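Local coordinates for protein nitroalkane oxidase (PDB 3MKH) that oxidises primary and secondary nitroalkanes to aldehydes or ketones with the help of FAD, consuming oxygen and releasing nitrite and hydrogen peroxide, at residues G126-F134 with G181-C189; E161-T172 with S239-V250. One frame throughout, in Å; residues are numbered along the deposited sequence.

Contact 1 of 2, residues G126-F134 with G181-C189; sequences GSPLASLVF and GCDLACVVC. With FAD (flavin-adenine dinucleotide), chain E.
With CG of D183 anti to its own carbonyl carbon (chi1 -55°), the carboxylate swings back to L129, where OD2 takes the backbone N-H of L129 at 2.8 Å. The bond is nearly straight, but N comes from above the carboxylate plane. The same OD2 accepts from a water that also donates to S127 O, so a short acidic side chain suits this edge, where the two strands begin to pair. Replacing D183 by alanine is likely to leave L129 N without its acceptor and the water with S127 O as its remaining partner here, and to let the start of the pairing fray. Beyond it, strands 130-133 and 184-189 run parallel, S131 O receiving C186 N at 2.8 Å and V133 N reaching C186 O at 2.8 Å. CG of F134 lies anti to the backbone N (chi1 -175°), which carries the ring to V188; CG2 of V188 meets CD2 at the ring edge, 3.8 Å away, and also touches L132 CD1. L132, F134 and V188 suit this buried end because their apolar groups pack together. The backbone here holds the flavin: L132 O accepts from FAD N3 at 2.7 Å, and F134 N donates to FAD O2 at 3.0 Å. Helix 90-109 packs on A130, L132 and L184, while strand 206-212 pairs with the other edge of strand 184-191.

Contact 2 of 2, residues E161-T172 with S239-V250; sequences EWVINGEKMWAT and SGPHVRYTNVRV. With FAD (flavin-adenine dinucleotide), chain E.
E167 and H242 belong to an antiparallel strand pair, 161-168 with 242-250, in the beta-sheet domain of the acyl-CoA dehydrogenase fold; its 169-172 end reaches the flavin. The extended side chain of E167 uses both oxygens. OE1 receives H242 NE2 at 2.8 Å, in the plane of the imidazole but from above that of the carboxylate. OE2 is gripped side-on by R244, whose NE and NH2 both donate to it, NH2 at 2.8 Å; bonds on each oxygen, from H242 and from R244, thus fix the rotation of the carboxylate. Toward the 161 end of the pair, the register slips by one residue in a G1 beta bulge, where N247 and V248 both face I164. N165, with CG anti to its carbonyl carbon (chi1 -73°), brings OD1 within 2.6 Å of N247 N, an almost straight bond, met from above the amide plane of N165, that spans the bulge. G166, next to N165, has a backbone shape that calls for glycine. G240 is equally apt, since a CB there would clash with W170 O. At the flavin end, the W170 ring carries M169 CE over one face, and its CE3 lies 3.5 Å from FAD C8M; T172 OG1 sits 2.8 Å from FAD N5. Around the pair, strand 154-158 borders strand 161-168, strand 224-228 borders strand 242-251, and strand 206-212 packs against W162, I164 and V250.

How the contacts relate
Contacts 1 and 2 lie with centres about 10 Å apart in one mixed sheet, on the same side of the chain's centre. Their segments alternate along the chain: 126-134, 161-172, 181-189, 239-250. Strand 154-158 connects them within the sheet, pairing with both 161-168 and 184-191. They also touch directly: K168 NZ reaches V188 O at 2.8 Å and bonds to F134 O as well as forming a salt bridge to E136, while S131 OG meets T172 O. Both contacts end at the isoalloxazine, so residues distant in sequence close on one FAD, whose binding is completed by A373 and R301 of a second subunit.

Contact 1 of 2, residues G126-F134 with G181-C189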
loop_
_atom_site.group_PDB
_atom_site.type_symbol
_atom_site.label_atom_id
_atom_site.label_comp_id
_atom_site.label_asym_id
_atom_site.label_seq_id
_atom_site.Cartn_x
_atom_site.Cartn_y
_atom_site.Cartn_z
ATOM N N GLY A 126 44.114 -17.643 7.755
ATOM C CA GLY A 126 43.285 -17.907 8.912
ATOM C C GLY A 126 41.834 -17.519 8.667
ATOM O O GLY A 126 41.377 -17.439 7.526
ATOM N N SER A 127 41.108 -17.270 9.750
ATOM C CA SER A 127 39.700 -16.941 9.655
ATOM C C SER A 127 39.295 -15.999 10.774
ATOM O O SER A 127 38.382 -16.306 11.536
ATOM C CB SER A 127 38.871 -18.233 9.708
ATOM O OG SER A 127 39.267 -19.043 10.804
ATOM N N PRO A 128 39.960 -14.828 10.863
ATOM C CA PRO A 128 39.664 -13.882 11.940
ATOM C C PRO A 128 38.267 -13.272 11.784
ATOM O O PRO A 128 37.846 -12.991 10.667
ATOM C CB PRO A 128 40.735 -12.799 11.767
ATOM C CG PRO A 128 41.084 -12.834 10.284
ATOM C CD PRO A 128 40.945 -14.295 9.897
ATOM N N LEU A 129 37.581 -13.073 12.901
ATOM C CA LEU A 129 36.245 -12.494 12.927
ATOM C C LEU A 129 36.268 -11.183 13.681
ATOM O O LEU A 129 36.951 -11.065 14.705
ATOM C CB LEU A 129 35.284 -13.437 13.653
ATOM C CG LEU A 129 34.860 -14.708 12.934
ATOM C CD1 LEU A 129 34.245 -15.668 13.946
ATOM C CD2 LEU A 129 33.874 -14.362 11.836
ATOM N N ALA A 130 35.521 -10.204 13.177
ATOM C CA ALA A 130 35.358 -8.917 13.839
ATOM C C ALA A 130 33.868 -8.666 14.027
ATOM O O ALA A 130 33.045 -9.224 13.297
ATOM C CB ALA A 130 36.009 -7.767 13.014
ATOM N N SER A 131 33.526 -7.836 15.003
ATOM C CA SER A 131 32.134 -7.573 15.346
ATOM C C SER A 131 31.969 -6.133 15.796
ATOM O O SER A 131 32.807 -5.612 16.523
ATOM C CB SER A 131 31.687 -8.508 16.475
ATOM O OG SER A 131 30.309 -8.345 16.761
ATOM N N LEU A 132 30.899 -5.486 15.339
ATOM C CA LEU A 132 30.510 -4.180 15.869
ATOM C C LEU A 132 29.468 -4.459 16.946
ATOM O O LEU A 132 28.333 -4.889 16.665
ATOM C CB LEU A 132 29.972 -3.265 14.760
ATOM C CG LEU A 132 29.341 -1.906 15.126
ATOM C CD1 LEU A 132 30.052 -1.222 16.264
ATOM C CD2 LEU A 132 29.307 -0.991 13.911
ATOM N N VAL A 133 29.885 -4.286 18.190
ATOM C CA VAL A 133 29.108 -4.762 19.320
ATOM C C VAL A 133 28.379 -3.578 19.932
ATOM O O VAL A 133 28.879 -2.914 20.840
ATOM C CB VAL A 133 29.985 -5.459 20.355
ATOM C CG1 VAL A 133 29.115 -6.114 21.436
ATOM C CG2 VAL A 133 30.872 -6.500 19.673
ATOM N N PHE A 134 27.189 -3.332 19.392
ATOM C CA PHE A 134 26.388 -2.159 19.684
ATOM C C PHE A 134 25.119 -2.566 20.430
ATOM O O PHE A 134 24.830 -2.056 21.517
ATOM C CB PHE A 134 26.009 -1.507 18.354
ATOM C CG PHE A 134 25.271 -0.200 18.487
ATOM C CD1 PHE A 134 23.889 -0.175 18.566
ATOM C CD2 PHE A 134 25.953 1.006 18.487
ATOM C CE1 PHE A 134 23.206 1.032 18.673
ATOM C CE2 PHE A 134 25.274 2.210 18.590
ATOM C CZ PHE A 134 23.906 2.223 18.685
ATOM N N GLY A 181 34.643 -15.698 22.317
ATOM C CA GLY A 181 35.001 -14.337 21.954
ATOM C C GLY A 181 35.712 -14.231 20.619
ATOM O O GLY A 181 36.647 -14.981 20.319
ATOM N N CYS A 182 35.270 -13.290 19.798
ATOM C CA CYS A 182 35.862 -13.158 18.471
ATOM C C CYS A 182 37.242 -12.482 18.548
ATOM O O CYS A 182 37.661 -12.023 19.615
ATOM C CB CYS A 182 34.916 -12.384 17.543
ATOM S SG CYS A 182 34.804 -10.606 17.914
ATOM N N ASP A 183 37.939 -12.417 17.417
ATOM C CA ASP A 183 39.264 -11.782 17.355
ATOM C C ASP A 183 39.262 -10.297 17.688
ATOM O O ASP A 183 40.156 -9.812 18.386
ATOM C CB ASP A 183 39.873 -11.969 15.965
ATOM C CG ASP A 183 39.944 -13.430 15.556
ATOM O OD1 ASP A 183 41.055 -13.999 15.580
ATOM O OD2 ASP A 183 38.889 -14.008 15.206
ATOM N N LEU A 184 38.283 -9.563 17.167
ATOM C CA LEU A 184 38.288 -8.114 17.342
ATOM C C LEU A 184 36.870 -7.570 17.458
ATOM O O LEU A 184 36.124 -7.573 16.490
ATOM C CB LEU A 184 39.001 -7.447 16.164
ATOM C CG LEU A 184 39.154 -5.934 16.285
ATOM C CD1 LEU A 184 39.870 -5.624 17.587
ATOM C CD2 LEU A 184 39.939 -5.374 15.088
ATOM N N ALA A 185 36.497 -7.110 18.643
ATOM C CA ALA A 185 35.165 -6.549 18.855
ATOM C C ALA A 185 35.283 -5.044 19.077
ATOM O O ALA A 185 36.105 -4.606 19.881
ATOM C CB ALA A 185 34.494 -7.213 20.070
ATOM N N CYS A 186 34.484 -4.256 18.358
ATOM C CA CYS A 186 34.364 -2.826 18.654
ATOM C C CYS A 186 33.167 -2.631 19.582
ATOM O O CYS A 186 32.019 -2.683 19.134
ATOM C CB CYS A 186 34.168 -2.015 17.375
ATOM S SG CYS A 186 35.652 -1.965 16.332
ATOM N N VAL A 187 33.433 -2.420 20.870
ATOM C CA VAL A 187 32.359 -2.405 21.859
ATOM C C VAL A 187 31.916 -0.982 22.112
ATOM O O VAL A 187 32.697 -0.131 22.573
ATOM C CB VAL A 187 32.759 -3.092 23.169
ATOM C CG1 VAL A 187 31.579 -3.091 24.173
ATOM C CG2 VAL A 187 33.206 -4.513 22.881
ATOM N N VAL A 188 30.664 -0.723 21.772
ATOM C CA VAL A 188 30.080 0.573 22.004
ATOM C C VAL A 188 29.504 0.581 23.405
ATOM O O VAL A 188 28.684 -0.273 23.775
ATOM C CB VAL A 188 28.992 0.883 20.978
ATOM C CG1 VAL A 188 28.456 2.317 21.169
ATOM C CG2 VAL A 188 29.560 0.706 19.574
ATOM N N CYS A 189 29.950 1.543 24.198
ATOM C CA CYS A 189 29.546 1.581 25.588
ATOM C C CYS A 189 29.502 3.010 26.111
ATOM O O CYS A 189 29.890 3.959 25.411
ATOM C CB CYS A 189 30.508 0.732 26.419
ATOM S SG CYS A 189 32.248 1.136 26.140
HETATM P PA FAD E . 15.062 -1.370 19.429
HETATM O O1A FAD E . 15.634 -0.507 20.460
HETATM O O2A FAD E . 15.036 -2.818 19.644
HETATM O O5B FAD E . 13.568 -0.863 19.125
HETATM C C5B FAD E . 12.522 -1.787 18.837
HETATM C C4B FAD E . 11.259 -1.107 18.275
HETATM O O4B FAD E . 10.719 -0.228 19.271
HETATM C C3B FAD E . 11.583 -0.219 17.077
HETATM O O3B FAD E . 11.481 -0.975 15.870
HETATM C C2B FAD E . 10.472 0.814 17.129
HETATM O O2B FAD E . 9.313 0.321 16.463
HETATM C C1B FAD E . 10.191 0.958 18.625
HETATM N N9A FAD E . 10.899 2.170 19.123
HETATM C C8A FAD E . 11.858 2.196 20.044
HETATM N N7A FAD E . 12.264 3.445 20.236
HETATM C C5A FAD E . 11.554 4.226 19.431
HETATM C C6A FAD E . 11.527 5.594 19.197
HETATM N N6A FAD E . 12.342 6.408 19.854
HETATM N N1A FAD E . 10.665 6.080 18.298
HETATM C C2A FAD E . 9.849 5.276 17.640
HETATM N N3A FAD E . 9.848 3.969 17.840
HETATM C C4A FAD E . 10.685 3.417 18.723
HETATM N N1 FAD E . 23.671 -5.398 16.184
HETATM C C2 FAD E . 24.996 -5.020 16.357
HETATM O O2 FAD E . 25.294 -4.277 17.281
HETATM N N3 FAD E . 25.975 -5.480 15.482
HETATM C C4 FAD E . 25.640 -6.330 14.430
HETATM O O4 FAD E . 26.514 -6.734 13.667
HETATM C C4X FAD E . 24.316 -6.709 14.258
HETATM N N5 FAD E . 23.943 -7.555 13.210
HETATM C C5X FAD E . 22.698 -8.191 13.258
HETATM C C6 FAD E . 22.419 -9.281 12.439
HETATM C C7 FAD E . 21.179 -9.905 12.504
HETATM C C7M FAD E . 20.864 -11.103 11.614
HETATM C C8 FAD E . 20.217 -9.434 13.388
HETATM C C8M FAD E . 18.849 -10.112 13.469
HETATM C C9 FAD E . 20.494 -8.342 14.197
HETATM C C9A FAD E . 21.733 -7.722 14.136
HETATM N N10 FAD E . 22.015 -6.629 14.954
HETATM C C10 FAD E . 23.338 -6.243 15.133
HETATM C "C1'" FAD E . 20.928 -5.870 15.618
HETATM C "C2'" FAD E . 20.377 -4.783 14.693
HETATM O "O2'" FAD E . 21.395 -3.831 14.401
HETATM C "C3'" FAD E . 19.145 -4.070 15.273
HETATM O "O3'" FAD E . 18.589 -3.245 14.259
HETATM C "C4'" FAD E . 19.456 -3.187 16.491
HETATM O "O4'" FAD E . 19.542 -3.982 17.667
HETATM C "C5'" FAD E . 18.354 -2.138 16.685
HETATM O "O5'" FAD E . 17.064 -2.747 16.761
HETATM P P FAD E . 15.739 -1.866 16.676
HETATM O O1P FAD E . 15.894 -0.912 15.572
HETATM O O2P FAD E . 14.577 -2.755 16.680
HETATM O O3P FAD E . 15.824 -1.031 18.054
HETATM O O HOH W 1 38.657 -16.536 14.551
#

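Contact 2 of 2, residues E161-T172 with S239-V250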
loop_
_atom_site.group_PDB
_atom_site.type_symbol
_atom_site.label_atom_id
_atom_site.label_comp_id
_atom_site.label_asym_id
_atom_site.label_seq_id
_atom_site.Cartn_x
_atom_site.Cartn_y
_atom_site.Cartn_z
ATOM N N GLU A 161 43.813 1.120 33.261
ATOM C CA GLU A 161 43.023 0.223 32.433
ATOM C C GLU A 161 41.546 0.612 32.425
ATOM O O GLU A 161 41.017 1.113 33.416
ATOM C CB GLU A 161 43.247 -1.240 32.832
ATOM C CG GLU A 161 43.331 -1.489 34.317
ATOM C CD GLU A 161 43.684 -2.931 34.659
ATOM O OE1 GLU A 161 44.329 -3.616 33.827
ATOM O OE2 GLU A 161 43.309 -3.373 35.766
ATOM N N TRP A 162 40.894 0.410 31.285
ATOM C CA TRP A 162 39.452 0.560 31.203
ATOM C C TRP A 162 38.796 -0.760 31.571
ATOM O O TRP A 162 39.258 -1.825 31.179
ATOM C CB TRP A 162 39.027 1.011 29.797
ATOM C CG TRP A 162 39.281 2.474 29.572
ATOM C CD1 TRP A 162 40.427 3.047 29.081
ATOM C CD2 TRP A 162 38.384 3.550 29.854
ATOM N NE1 TRP A 162 40.290 4.410 29.037
ATOM C CE2 TRP A 162 39.047 4.748 29.507
ATOM C CE3 TRP A 162 37.087 3.622 30.382
ATOM C CZ2 TRP A 162 38.454 6.001 29.660
ATOM C CZ3 TRP A 162 36.493 4.872 30.518
ATOM C CH2 TRP A 162 37.182 6.044 30.163
ATOM N N VAL A 163 37.715 -0.688 32.331
ATOM C CA VAL A 163 37.042 -1.895 32.772
ATOM C C VAL A 163 35.629 -1.924 32.206
ATOM O O VAL A 163 34.848 -1.007 32.428
ATOM C CB VAL A 163 37.024 -1.996 34.305
ATOM C CG1 VAL A 163 36.337 -3.278 34.744
ATOM C CG2 VAL A 163 38.451 -1.952 34.841
ATOM N N ILE A 164 35.314 -2.986 31.473
ATOM C CA ILE A 164 34.058 -3.063 30.741
ATOM C C ILE A 164 33.114 -4.087 31.360
ATOM O O ILE A 164 33.519 -5.203 31.684
ATOM C CB ILE A 164 34.322 -3.428 29.264
ATOM C CG1 ILE A 164 35.125 -2.315 28.589
ATOM C CG2 ILE A 164 33.012 -3.623 28.517
ATOM C CD1 ILE A 164 35.866 -2.771 27.360
ATOM N N ASN A 165 31.854 -3.691 31.519
ATOM C CA ASN A 165 30.799 -4.572 31.998
ATOM C C ASN A 165 29.508 -4.336 31.225
ATOM O O ASN A 165 29.090 -3.191 31.006
ATOM C CB ASN A 165 30.525 -4.335 33.489
ATOM C CG ASN A 165 31.613 -4.885 34.383
ATOM O OD1 ASN A 165 31.745 -6.095 34.546
ATOM N ND2 ASN A 165 32.403 -3.993 34.973
ATOM N N GLY A 166 28.857 -5.418 30.824
ATOM C CA GLY A 166 27.553 -5.282 30.213
ATOM C C GLY A 166 27.147 -6.476 29.381
ATOM O O GLY A 166 27.969 -7.338 29.062
ATOM N N GLU A 167 25.866 -6.513 29.037
ATOM C CA GLU A 167 25.327 -7.529 28.165
ATOM C C GLU A 167 25.024 -6.960 26.794
ATOM O O GLU A 167 24.534 -5.841 26.662
ATOM C CB GLU A 167 24.066 -8.142 28.778
ATOM C CG GLU A 167 24.363 -8.849 30.069
ATOM C CD GLU A 167 23.155 -9.514 30.700
ATOM O OE1 GLU A 167 22.037 -9.446 30.130
ATOM O OE2 GLU A 167 23.345 -10.111 31.779
ATOM N N LYS A 168 25.321 -7.746 25.768
ATOM C CA LYS A 168 25.075 -7.337 24.402
ATOM C C LYS A 168 24.274 -8.443 23.746
ATOM O O LYS A 168 24.309 -9.579 24.194
ATOM C CB LYS A 168 26.415 -7.149 23.674
ATOM C CG LYS A 168 27.227 -5.946 24.184
ATOM C CD LYS A 168 26.520 -4.629 23.852
ATOM C CE LYS A 168 27.437 -3.389 24.073
ATOM N NZ LYS A 168 26.632 -2.137 23.821
ATOM N N MET A 169 23.546 -8.115 22.688
ATOM C CA MET A 169 22.775 -9.131 21.984
ATOM C C MET A 169 22.681 -8.707 20.532
ATOM O O MET A 169 22.715 -7.508 20.241
ATOM C CB MET A 169 21.375 -9.242 22.605
ATOM C CG MET A 169 20.499 -10.366 22.032
ATOM S SD MET A 169 18.954 -10.502 22.980
ATOM C CE MET A 169 18.035 -11.701 22.005
ATOM N N TRP A 170 22.616 -9.694 19.640
ATOM C CA TRP A 170 22.448 -9.499 18.200
ATOM C C TRP A 170 23.736 -9.111 17.464
ATOM O O TRP A 170 23.720 -8.943 16.249
ATOM C CB TRP A 170 21.359 -8.464 17.882
ATOM C CG TRP A 170 19.962 -8.802 18.389
ATOM C CD1 TRP A 170 19.288 -8.172 19.400
ATOM C CD2 TRP A 170 19.080 -9.812 17.888
ATOM N NE1 TRP A 170 18.053 -8.750 19.576
ATOM C CE2 TRP A 170 17.894 -9.749 18.653
ATOM C CE3 TRP A 170 19.176 -10.773 16.873
ATOM C CZ2 TRP A 170 16.817 -10.607 18.438
ATOM C CZ3 TRP A 170 18.101 -11.628 16.661
ATOM C CH2 TRP A 170 16.936 -11.534 17.438
ATOM N N ALA A 171 24.839 -8.953 18.185
ATOM C CA ALA A 171 26.054 -8.450 17.553
ATOM C C ALA A 171 26.767 -9.560 16.799
ATOM O O ALA A 171 27.473 -10.402 17.372
ATOM C CB ALA A 171 26.965 -7.788 18.564
ATOM N N THR A 172 26.563 -9.552 15.495
ATOM C CA THR A 172 26.999 -10.642 14.647
ATOM C C THR A 172 28.496 -10.929 14.794
ATOM O O THR A 172 29.318 -10.019 14.697
ATOM C CB THR A 172 26.658 -10.326 13.182
ATOM O OG1 THR A 172 25.252 -10.070 13.072
ATOM C CG2 THR A 172 27.043 -11.473 12.288
ATOM N N SER A 239 25.653 -15.952 13.748
ATOM C CA SER A 239 25.685 -16.003 15.209
ATOM C C SER A 239 25.793 -14.599 15.828
ATOM O O SER A 239 26.821 -13.942 15.715
ATOM C CB SER A 239 26.857 -16.873 15.684
ATOM O OG SER A 239 26.933 -16.900 17.100
ATOM N N GLY A 240 24.737 -14.155 16.499
ATOM C CA GLY A 240 24.782 -12.901 17.241
ATOM C C GLY A 240 24.101 -13.085 18.578
ATOM O O GLY A 240 23.009 -12.578 18.796
ATOM N N PRO A 241 24.741 -13.846 19.479
ATOM C CA PRO A 241 24.072 -14.299 20.704
ATOM C C PRO A 241 23.901 -13.227 21.779
ATOM O O PRO A 241 24.468 -12.134 21.699
ATOM C CB PRO A 241 24.993 -15.423 21.203
ATOM C CG PRO A 241 26.340 -15.071 20.612
ATOM C CD PRO A 241 26.050 -14.494 19.279
ATOM N N HIS A 242 23.085 -13.545 22.783
ATOM C CA HIS A 242 23.008 -12.727 23.982
ATOM C C HIS A 242 24.237 -13.110 24.799
ATOM O O HIS A 242 24.408 -14.291 25.151
ATOM C CB HIS A 242 21.708 -13.045 24.727
ATOM C CG HIS A 242 21.530 -12.286 26.007
ATOM N ND1 HIS A 242 20.506 -12.556 26.892
ATOM C CD2 HIS A 242 22.249 -11.278 26.556
ATOM C CE1 HIS A 242 20.595 -11.737 27.926
ATOM N NE2 HIS A 242 21.649 -10.955 27.748
ATOM N N VAL A 243 25.111 -12.136 25.070
ATOM C CA VAL A 243 26.406 -12.416 25.709
ATOM C C VAL A 243 26.630 -11.477 26.879
ATOM O O VAL A 243 25.910 -10.488 27.029
ATOM C CB VAL A 243 27.590 -12.246 24.733
ATOM C CG1 VAL A 243 27.419 -13.138 23.530
ATOM C CG2 VAL A 243 27.732 -10.754 24.295
ATOM N N ARG A 244 27.625 -11.780 27.708
ATOM C CA ARG A 244 27.976 -10.911 28.838
ATOM C C ARG A 244 29.492 -10.710 28.954
ATOM O O ARG A 244 30.270 -11.669 28.946
ATOM C CB ARG A 244 27.408 -11.447 30.164
ATOM C CG ARG A 244 27.700 -10.545 31.369
ATOM C CD ARG A 244 27.234 -11.172 32.702
ATOM N NE ARG A 244 25.782 -11.311 32.787
ATOM C CZ ARG A 244 25.156 -12.398 33.230
ATOM N NH1 ARG A 244 25.850 -13.457 33.630
ATOM N NH2 ARG A 244 23.831 -12.432 33.266
ATOM N N TYR A 245 29.895 -9.446 29.017
ATOM C CA TYR A 245 31.263 -9.059 29.344
ATOM C C TYR A 245 31.306 -8.747 30.840
ATOM O O TYR A 245 30.554 -7.895 31.313
ATOM C CB TYR A 245 31.654 -7.803 28.554
ATOM C CG TYR A 245 31.683 -8.030 27.058
ATOM C CD1 TYR A 245 30.576 -7.763 26.273
ATOM C CD2 TYR A 245 32.819 -8.528 26.437
ATOM C CE1 TYR A 245 30.602 -7.986 24.893
ATOM C CE2 TYR A 245 32.852 -8.755 25.068
ATOM C CZ TYR A 245 31.746 -8.476 24.303
ATOM O OH TYR A 245 31.788 -8.714 22.947
ATOM N N THR A 246 32.167 -9.430 31.585
ATOM C CA THR A 246 32.287 -9.161 33.019
ATOM C C THR A 246 33.695 -8.757 33.425
ATOM O O THR A 246 34.639 -9.514 33.234
ATOM C CB THR A 246 31.889 -10.380 33.855
ATOM O OG1 THR A 246 30.557 -10.758 33.515
ATOM C CG2 THR A 246 31.949 -10.041 35.350
ATOM N N ASN A 247 33.811 -7.571 34.015
ATOM C CA ASN A 247 35.100 -6.999 34.405
ATOM C C ASN A 247 36.223 -7.248 33.407
ATOM O O ASN A 247 37.298 -7.744 33.759
ATOM C CB ASN A 247 35.493 -7.446 35.813
ATOM C CG ASN A 247 34.617 -6.810 36.884
ATOM O OD1 ASN A 247 34.268 -7.453 37.877
ATOM N ND2 ASN A 247 34.243 -5.549 36.677
ATOM N N VAL A 248 35.964 -6.886 32.154
ATOM C CA VAL A 248 36.951 -7.027 31.106
ATOM C C VAL A 248 37.862 -5.811 31.121
ATOM O O VAL A 248 37.438 -4.706 30.783
ATOM C CB VAL A 248 36.284 -7.137 29.723
ATOM C CG1 VAL A 248 37.353 -7.137 28.620
ATOM C CG2 VAL A 248 35.416 -8.394 29.645
ATOM N N ARG A 249 39.120 -6.016 31.496
ATOM C CA ARG A 249 40.051 -4.904 31.618
ATOM C C ARG A 249 40.970 -4.815 30.411
ATOM O O ARG A 249 41.573 -5.808 30.003
ATOM C CB ARG A 249 40.881 -5.049 32.899
ATOM C CG ARG A 249 40.028 -5.118 34.159
ATOM C CD ARG A 249 40.881 -5.139 35.434
ATOM N NE ARG A 249 40.059 -4.964 36.635
ATOM C CZ ARG A 249 39.353 -5.939 37.207
ATOM N NH1 ARG A 249 39.362 -7.160 36.685
ATOM N NH2 ARG A 249 38.631 -5.695 38.299
ATOM N N VAL A 250 41.087 -3.614 29.849
ATOM C CA VAL A 250 41.963 -3.414 28.704
ATOM C C VAL A 250 42.814 -2.153 28.880
ATOM O O VAL A 250 42.410 -1.202 29.556
ATOM C CB VAL A 250 41.161 -3.320 27.380
ATOM C CG1 VAL A 250 40.399 -4.620 27.128
ATOM C CG2 VAL A 250 40.221 -2.118 27.407
HETATM P PA FAD E . 15.062 -1.370 19.429
HETATM O O1A FAD E . 15.634 -0.507 20.460
HETATM O O2A FAD E . 15.036 -2.818 19.644
HETATM O O5B FAD E . 13.568 -0.863 19.125
HETATM C C5B FAD E . 12.522 -1.787 18.837
HETATM C C4B FAD E . 11.259 -1.107 18.275
HETATM O O4B FAD E . 10.719 -0.228 19.271
HETATM C C3B FAD E . 11.583 -0.219 17.077
HETATM O O3B FAD E . 11.481 -0.975 15.870
HETATM C C2B FAD E . 10.472 0.814 17.129
HETATM O O2B FAD E . 9.313 0.321 16.463
HETATM C C1B FAD E . 10.191 0.958 18.625
HETATM N N9A FAD E . 10.899 2.170 19.123
HETATM C C8A FAD E . 11.858 2.196 20.044
HETATM N N7A FAD E . 12.264 3.445 20.236
HETATM C C5A FAD E . 11.554 4.226 19.431
HETATM C C6A FAD E . 11.527 5.594 19.197
HETATM N N6A FAD E . 12.342 6.408 19.854
HETATM N N1A FAD E . 10.665 6.080 18.298
HETATM C C2A FAD E . 9.849 5.276 17.640
HETATM N N3A FAD E . 9.848 3.969 17.840
HETATM C C4A FAD E . 10.685 3.417 18.723
HETATM N N1 FAD E . 23.671 -5.398 16.184
HETATM C C2 FAD E . 24.996 -5.020 16.357
HETATM O O2 FAD E . 25.294 -4.277 17.281
HETATM N N3 FAD E . 25.975 -5.480 15.482
HETATM C C4 FAD E . 25.640 -6.330 14.430
HETATM O O4 FAD E . 26.514 -6.734 13.667
HETATM C C4X FAD E . 24.316 -6.709 14.258
HETATM N N5 FAD E . 23.943 -7.555 13.210
HETATM C C5X FAD E . 22.698 -8.191 13.258
HETATM C C6 FAD E . 22.419 -9.281 12.439
HETATM C C7 FAD E . 21.179 -9.905 12.504
HETATM C C7M FAD E . 20.864 -11.103 11.614
HETATM C C8 FAD E . 20.217 -9.434 13.388
HETATM C C8M FAD E . 18.849 -10.112 13.469
HETATM C C9 FAD E . 20.494 -8.342 14.197
HETATM C C9A FAD E . 21.733 -7.722 14.136
HETATM N N10 FAD E . 22.015 -6.629 14.954
HETATM C C10 FAD E . 23.338 -6.243 15.133
HETATM C "C1'" FAD E . 20.928 -5.870 15.618
HETATM C "C2'" FAD E . 20.377 -4.783 14.693
HETATM O "O2'" FAD E . 21.395 -3.831 14.401
HETATM C "C3'" FAD E . 19.145 -4.070 15.273
HETATM O "O3'" FAD E . 18.589 -3.245 14.259
HETATM C "C4'" FAD E . 19.456 -3.187 16.491
HETATM O "O4'" FAD E . 19.542 -3.982 17.667
HETATM C "C5'" FAD E . 18.354 -2.138 16.685
HETATM O "O5'" FAD E . 17.064 -2.747 16.761
HETATM P P FAD E . 15.739 -1.866 16.676
HETATM O O1P FAD E . 15.894 -0.912 15.572
HETATM O O2P FAD E . 14.577 -2.755 16.680
HETATM O O3P FAD E . 15.824 -1.031 18.054
HETATM O O HOH W 2 40.576 -2.695 37.437
HETATM O O HOH W 3 30.928 -6.603 37.406
HETATM O O HOH W 4 25.680 -9.734 20.916
#